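Local atomic coordinates of peroxisomal catalase A (Saccharomyces cerevisiae, PDB entry 1A4E), a protein that probably breaks down hydrogen peroxide made by peroxisomal oxidases to water and oxygen, using a heme cofactor, as a homotetramer. Residues K150-P153 against Q154-L157; M162-D165 against F166-P170; C461-I464 against Q465-Y469. One frame throughout, in Å; residues are numbered along the deposited sequence.

Contact 1: residues K150-P153 against Q154-L157; sequences KRNP and QTNL
With its CG placed anti to the backbone N (chi1 177°), Asn152 carries its amide oxygen to the backbone N-H groups of Gln154 and Thr155, while Arg151, whose CG lies anti to the carbonyl carbon and whose chain runs extended from CG to NE, reaches across toward Asn156. The amide oxygen of Asn152 is gripped by two backbone donors: Asn152 OD1 accepts from Thr155 N at 3.0 Å, in an almost straight bond, and from Gln154 N, the two approaching opposite faces of the amide plane. Its ND2 goes to Asp159, just ahead of helix 160-168. Thr155 OG1 packs against Asn152 CB at 3.2 Å and accepts a bond from Leu157 N, which makes an ST turn. Together these bonds close the connection between helices 141-149 and 160-168 into a tight reversal: Asn152 N donates to Leu157 O at 2.8 Å, and Asn156 N to Asn152 O at 3.0 Å. Asn156 takes positive phi (61°) where the chain turns back. A water joins Asn152 O to Asn156 ND2. Arg151 NH1 donates to Asn156 O at 2.9 Å, in the guanidinium plane and close to the direction of the carbonyl bond, and Arg151 CD packs on Asn156 ND2 at 3.3 Å. The guanidinium also forms salt bridges with Asp100 and with Asp242 of the second subunit. An alanine here would take away the guanidinium, which would probably leave Asn156 O without that donor and Asp242 of the second subunit without this salt bridge, with Asp100 keeping just a weak, long ion pair to Lys150. The second subunit also takes a hydrogen bond from Gln154 NE2, at the carbonyl of its Pro305, and packs its Phe249 against Gln154 and Thr155.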
# COMPACT_ATOMS: atom_id res chain seq x y z
N LYS B 150 -17.53 18.74 -0.75
CA LYS B 150 -17.27 17.89 -1.88
C LYS B 150 -18.53 17.35 -2.56
O LYS B 150 -19.43 18.13 -2.88
CB LYS B 150 -16.35 16.77 -1.38
CG LYS B 150 -14.90 17.22 -1.28
CD LYS B 150 -14.09 16.09 -0.67
CE LYS B 150 -12.61 16.31 -0.87
NZ LYS B 150 -12.23 16.02 -2.24
N ARG B 151 -18.65 16.04 -2.81
CA ARG B 151 -19.78 15.50 -3.54
C ARG B 151 -20.71 14.72 -2.64
O ARG B 151 -20.33 14.21 -1.59
CB ARG B 151 -19.24 14.62 -4.65
CG ARG B 151 -18.34 15.35 -5.64
CD ARG B 151 -17.61 14.32 -6.47
NE ARG B 151 -16.67 14.91 -7.41
CZ ARG B 151 -17.04 15.31 -8.63
NH1 ARG B 151 -18.30 15.20 -9.05
NH2 ARG B 151 -16.12 15.81 -9.45
N ASN B 152 -21.97 14.62 -3.05
CA ASN B 152 -22.99 13.88 -2.33
C ASN B 152 -22.62 12.39 -2.40
O ASN B 152 -22.25 11.92 -3.48
CB ASN B 152 -24.33 14.17 -3.01
CG ASN B 152 -25.53 13.42 -2.45
OD1 ASN B 152 -25.73 12.24 -2.70
ND2 ASN B 152 -26.37 14.09 -1.67
N PRO B 153 -22.67 11.63 -1.29
CA PRO B 153 -22.28 10.22 -1.24
C PRO B 153 -22.98 9.32 -2.25
O PRO B 153 -22.40 8.34 -2.69
CB PRO B 153 -22.53 9.82 0.19
CG PRO B 153 -23.61 10.78 0.63
CD PRO B 153 -23.13 12.08 0.02
N GLN B 154 -24.22 9.64 -2.64
CA GLN B 154 -24.95 8.84 -3.62
C GLN B 154 -24.87 9.37 -5.04
O GLN B 154 -24.47 8.65 -5.96
CB GLN B 154 -26.41 8.75 -3.20
CG GLN B 154 -27.25 7.93 -4.17
CD GLN B 154 -28.70 7.73 -3.78
OE1 GLN B 154 -29.33 8.56 -3.10
NE2 GLN B 154 -29.26 6.61 -4.21
N THR B 155 -25.26 10.64 -5.23
CA THR B 155 -25.38 11.25 -6.55
C THR B 155 -24.07 11.67 -7.21
O THR B 155 -24.02 11.89 -8.42
CB THR B 155 -26.32 12.48 -6.49
OG1 THR B 155 -25.62 13.53 -5.82
CG2 THR B 155 -27.61 12.20 -5.72
N ASN B 156 -23.02 11.81 -6.38
CA ASN B 156 -21.69 12.27 -6.75
C ASN B 156 -21.68 13.71 -7.30
O ASN B 156 -20.74 14.15 -7.97
CB ASN B 156 -21.08 11.30 -7.76
CG ASN B 156 -19.57 11.34 -7.78
OD1 ASN B 156 -18.94 11.40 -8.83
ND2 ASN B 156 -18.93 11.28 -6.62
N LEU B 157 -22.74 14.46 -6.98
CA LEU B 157 -22.90 15.84 -7.38
C LEU B 157 -22.54 16.76 -6.23
O LEU B 157 -22.66 16.40 -5.06
CB LEU B 157 -24.34 16.11 -7.79
CG LEU B 157 -24.94 15.28 -8.91
CD1 LEU B 157 -26.41 15.63 -9.06
CD2 LEU B 157 -24.18 15.53 -10.20
O HOH W 1 -19.46 10.84 -3.71

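Contact 2: residues M162-D165 against F166-P170; sequences MFWD and FLTTP
The backbone runs as the last turns of helix 160-168, with Phe166 N bonded to Met162 O at 3.1 Å and a weak bond from Leu167 N to Phe163 O. Trp164 O takes two donors from one residue, Thr168 N at 3.0 Å and Thr168 OG1 at 2.8 Å, which come from opposite faces of the carbonyl plane. The hydroxyl can fold back in this way because chi1 of Thr168 (62°) sets OG1 between its own N and carbonyl carbon. One residue further along, Thr169 OG1 donates to Asp165 O at 2.7 Å, whereas the backbone bond from Thr169 N to the same oxygen is weak. Leu167 CD1 lies 3.6 Å from Phe163 CE1 and also packs on the six-membered ring of Trp164 through CE3. Phe163 CD1 in turn sits over a face of that indole, towards its rim. Trp164 NE1 is bonded to His456, and the carboxylate of Asp165 reaches Tyr388 and Asn391 of the third subunit. Threonine hydroxyls that bond to the carbonyl four residues back are a familiar feature of helices, and here they lie where helix 160-168 gives way to the loop at Thr169, its side chains packed among helices 141-149, 176-182, 445-457 and 462-473.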
# COMPACT_ATOMS: atom_id res chain seq x y z
N MET B 162 -26.15 20.08 1.37
CA MET B 162 -25.11 19.69 2.33
C MET B 162 -24.31 20.90 2.77
O MET B 162 -24.07 21.11 3.96
CB MET B 162 -24.03 18.76 1.78
CG MET B 162 -24.31 17.46 1.10
SD MET B 162 -22.71 16.67 0.78
CE MET B 162 -22.07 17.50 -0.64
N PHE B 163 -23.89 21.68 1.76
CA PHE B 163 -23.06 22.86 1.94
C PHE B 163 -23.67 23.80 2.96
O PHE B 163 -23.07 24.07 3.99
CB PHE B 163 -22.90 23.52 0.58
CG PHE B 163 -21.96 24.71 0.47
CD1 PHE B 163 -22.27 25.95 1.03
CD2 PHE B 163 -20.77 24.55 -0.25
CE1 PHE B 163 -21.40 27.03 0.88
CE2 PHE B 163 -19.91 25.64 -0.41
CZ PHE B 163 -20.22 26.88 0.16
N TRP B 164 -24.89 24.27 2.70
CA TRP B 164 -25.53 25.21 3.60
C TRP B 164 -26.12 24.59 4.85
O TRP B 164 -26.24 25.29 5.85
CB TRP B 164 -26.58 25.98 2.84
CG TRP B 164 -25.93 26.99 1.90
CD1 TRP B 164 -26.04 26.84 0.54
CD2 TRP B 164 -25.20 28.09 2.26
NE1 TRP B 164 -25.38 27.85 0.04
CE2 TRP B 164 -24.86 28.61 1.01
CE3 TRP B 164 -24.77 28.74 3.42
CZ2 TRP B 164 -24.10 29.77 0.90
CZ3 TRP B 164 -24.00 29.90 3.31
CH2 TRP B 164 -23.67 30.41 2.05
N ASP B 165 -26.47 23.29 4.85
CA ASP B 165 -26.99 22.65 6.06
C ASP B 165 -25.92 22.60 7.14
O ASP B 165 -26.23 22.86 8.30
CB ASP B 165 -27.45 21.23 5.80
CG ASP B 165 -28.27 20.61 6.92
OD1 ASP B 165 -28.96 21.34 7.61
OD2 ASP B 165 -28.25 19.39 7.09
N PHE B 166 -24.66 22.30 6.78
CA PHE B 166 -23.60 22.27 7.77
C PHE B 166 -23.35 23.68 8.30
O PHE B 166 -23.30 23.88 9.52
CB PHE B 166 -22.31 21.72 7.15
CG PHE B 166 -21.16 21.69 8.16
CD1 PHE B 166 -21.03 20.60 9.03
CD2 PHE B 166 -20.26 22.77 8.23
CE1 PHE B 166 -20.01 20.60 9.99
CE2 PHE B 166 -19.25 22.76 9.19
CZ PHE B 166 -19.12 21.68 10.07
N LEU B 167 -23.21 24.67 7.41
CA LEU B 167 -22.90 26.03 7.80
C LEU B 167 -23.96 26.75 8.61
O LEU B 167 -23.62 27.52 9.51
CB LEU B 167 -22.57 26.83 6.55
CG LEU B 167 -21.33 26.37 5.78
CD1 LEU B 167 -21.21 27.16 4.48
CD2 LEU B 167 -20.09 26.55 6.64
N THR B 168 -25.24 26.50 8.35
CA THR B 168 -26.32 27.14 9.09
C THR B 168 -26.69 26.41 10.39
O THR B 168 -27.52 26.93 11.14
CB THR B 168 -27.59 27.26 8.20
OG1 THR B 168 -28.02 25.94 7.85
CG2 THR B 168 -27.31 28.12 6.98
N THR B 169 -26.12 25.23 10.68
CA THR B 169 -26.38 24.52 11.94
C THR B 169 -25.86 25.42 13.06
O THR B 169 -24.73 25.90 12.93
CB THR B 169 -25.63 23.17 11.97
OG1 THR B 169 -26.20 22.42 10.92
CG2 THR B 169 -25.79 22.36 13.25
N PRO B 170 -26.64 25.75 14.10
CA PRO B 170 -26.36 26.83 15.05
C PRO B 170 -24.97 26.84 15.65
O PRO B 170 -24.32 27.88 15.67
CB PRO B 170 -27.45 26.69 16.09
CG PRO B 170 -28.61 26.23 15.22
CD PRO B 170 -27.94 25.15 14.39

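Contact 3: residues C461-I464 against Q465-Y469; sequences CPQI and QQRVY
Gln463 OE1 receives Arg467 NH2 at 2.9 Å, one helical turn on, in a bond that is bent (137° at the hydrogen). The two side chains lie alongside each other and point the same way, with amide and guanidinium planes turned 52° apart; OE1 meets the edge of the guanidinium, somewhat out of its plane. Ile464 CG1 covers one face of that group from 4.2 Å, so the group has an aliphatic branch over one face and an amide oxygen at its edge. CG of Arg467, anti to its own carbonyl carbon (chi1 -60°), lies against Gln463 O at 3.1 Å. The other arm, NH1, forms a salt bridge with Asp165. At the helix start, Cys461 holds the N-cap position and its O accepts from Gln465 N at 2.9 Å, while Gln465 CG rests against the same oxygen and its NE2 goes to Val457 O. Val468 CG2 lies against Ile464 O, which also accepts from Val468 N at 3.1 Å. The peptide N of Cys461 bonds to Asp161. Helix 462-473 thus begins against helix 160-168, with Ile464 and Val468 packed on Trp164, while further along Tyr469 packs on helix 477-487.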
# COMPACT_ATOMS: atom_id res chain seq x y z
N CYS B 461 -32.83 23.51 -0.91
CA CYS B 461 -34.14 23.17 -0.37
C CYS B 461 -34.72 24.38 0.38
O CYS B 461 -33.96 25.09 1.04
CB CYS B 461 -33.91 21.94 0.53
SG CYS B 461 -34.90 21.71 2.02
N PRO B 462 -36.03 24.69 0.28
CA PRO B 462 -36.66 25.87 0.88
C PRO B 462 -36.44 26.15 2.37
O PRO B 462 -36.23 27.32 2.72
CB PRO B 462 -38.12 25.70 0.50
CG PRO B 462 -38.28 24.21 0.32
CD PRO B 462 -37.01 23.91 -0.46
N GLN B 463 -36.47 25.13 3.24
CA GLN B 463 -36.22 25.34 4.67
C GLN B 463 -34.74 25.61 4.98
O GLN B 463 -34.43 26.30 5.96
CB GLN B 463 -36.72 24.13 5.50
CG GLN B 463 -36.18 22.74 5.12
CD GLN B 463 -36.05 21.76 6.28
OE1 GLN B 463 -34.97 21.60 6.85
NE2 GLN B 463 -37.12 21.06 6.66
N ILE B 464 -33.81 25.08 4.17
CA ILE B 464 -32.38 25.36 4.31
C ILE B 464 -32.11 26.78 3.80
O ILE B 464 -31.32 27.50 4.42
CB ILE B 464 -31.56 24.28 3.52
CG1 ILE B 464 -31.54 23.03 4.37
CG2 ILE B 464 -30.13 24.72 3.22
CD1 ILE B 464 -30.79 21.83 3.77
N GLN B 465 -32.77 27.21 2.71
CA GLN B 465 -32.63 28.56 2.19
C GLN B 465 -33.08 29.59 3.21
O GLN B 465 -32.45 30.63 3.37
CB GLN B 465 -33.48 28.79 0.95
CG GLN B 465 -33.07 28.03 -0.28
CD GLN B 465 -33.96 28.37 -1.45
OE1 GLN B 465 -35.19 28.28 -1.37
NE2 GLN B 465 -33.37 28.78 -2.58
N GLN B 466 -34.17 29.28 3.94
CA GLN B 466 -34.67 30.18 4.95
C GLN B 466 -33.65 30.34 6.07
O GLN B 466 -33.46 31.45 6.56
CB GLN B 466 -36.00 29.66 5.51
CG GLN B 466 -36.71 30.66 6.44
CD GLN B 466 -36.82 32.07 5.85
OE1 GLN B 466 -37.33 32.28 4.74
NE2 GLN B 466 -36.31 33.06 6.58
N ARG B 467 -32.96 29.25 6.43
CA ARG B 467 -31.92 29.30 7.45
C ARG B 467 -30.69 30.10 7.03
O ARG B 467 -30.01 30.68 7.88
CB ARG B 467 -31.45 27.92 7.80
CG ARG B 467 -32.54 27.03 8.35
CD ARG B 467 -31.79 25.83 8.84
NE ARG B 467 -32.53 24.61 8.60
CZ ARG B 467 -31.90 23.44 8.62
NH1 ARG B 467 -30.58 23.35 8.86
NH2 ARG B 467 -32.61 22.34 8.40
N VAL B 468 -30.41 30.12 5.72
CA VAL B 468 -29.32 30.91 5.18
C VAL B 468 -29.68 32.39 5.34
O VAL B 468 -28.84 33.16 5.79
CB VAL B 468 -29.11 30.56 3.69
CG1 VAL B 468 -28.09 31.49 3.04
CG2 VAL B 468 -28.60 29.13 3.60
N TYR B 469 -30.93 32.75 5.01
CA TYR B 469 -31.41 34.12 5.12
C TYR B 469 -31.41 34.57 6.57
O TYR B 469 -31.01 35.70 6.85
CB TYR B 469 -32.84 34.26 4.60
CG TYR B 469 -33.06 33.80 3.17
CD1 TYR B 469 -32.04 33.86 2.21
CD2 TYR B 469 -34.31 33.28 2.83
CE1 TYR B 469 -32.28 33.39 0.92
CE2 TYR B 469 -34.55 32.81 1.54
CZ TYR B 469 -33.53 32.87 0.59
OH TYR B 469 -33.76 32.41 -0.68

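The three contacts follow in order along the chain, on the same side of its centre. Contact 1, in the loop after helix 141-149, leads directly to helix 160-168, which carries contact 2; their centres are 16 Å apart, and Met162 CE packs on the backbone of 150-152. Contact 3 comes some 290 residues later in helix 462-473, yet its centre lies only 10 Å from that of contact 2, joined by the salt bridge between Asp165 and Arg467 and by Thr168 against Val468. Contacts 1 and 3 do not touch. The C-terminal helical region is thereby packed on a helix of the catalase family region, and all three contacts reach the third subunit of the tetramer, contact 3 through Arg467.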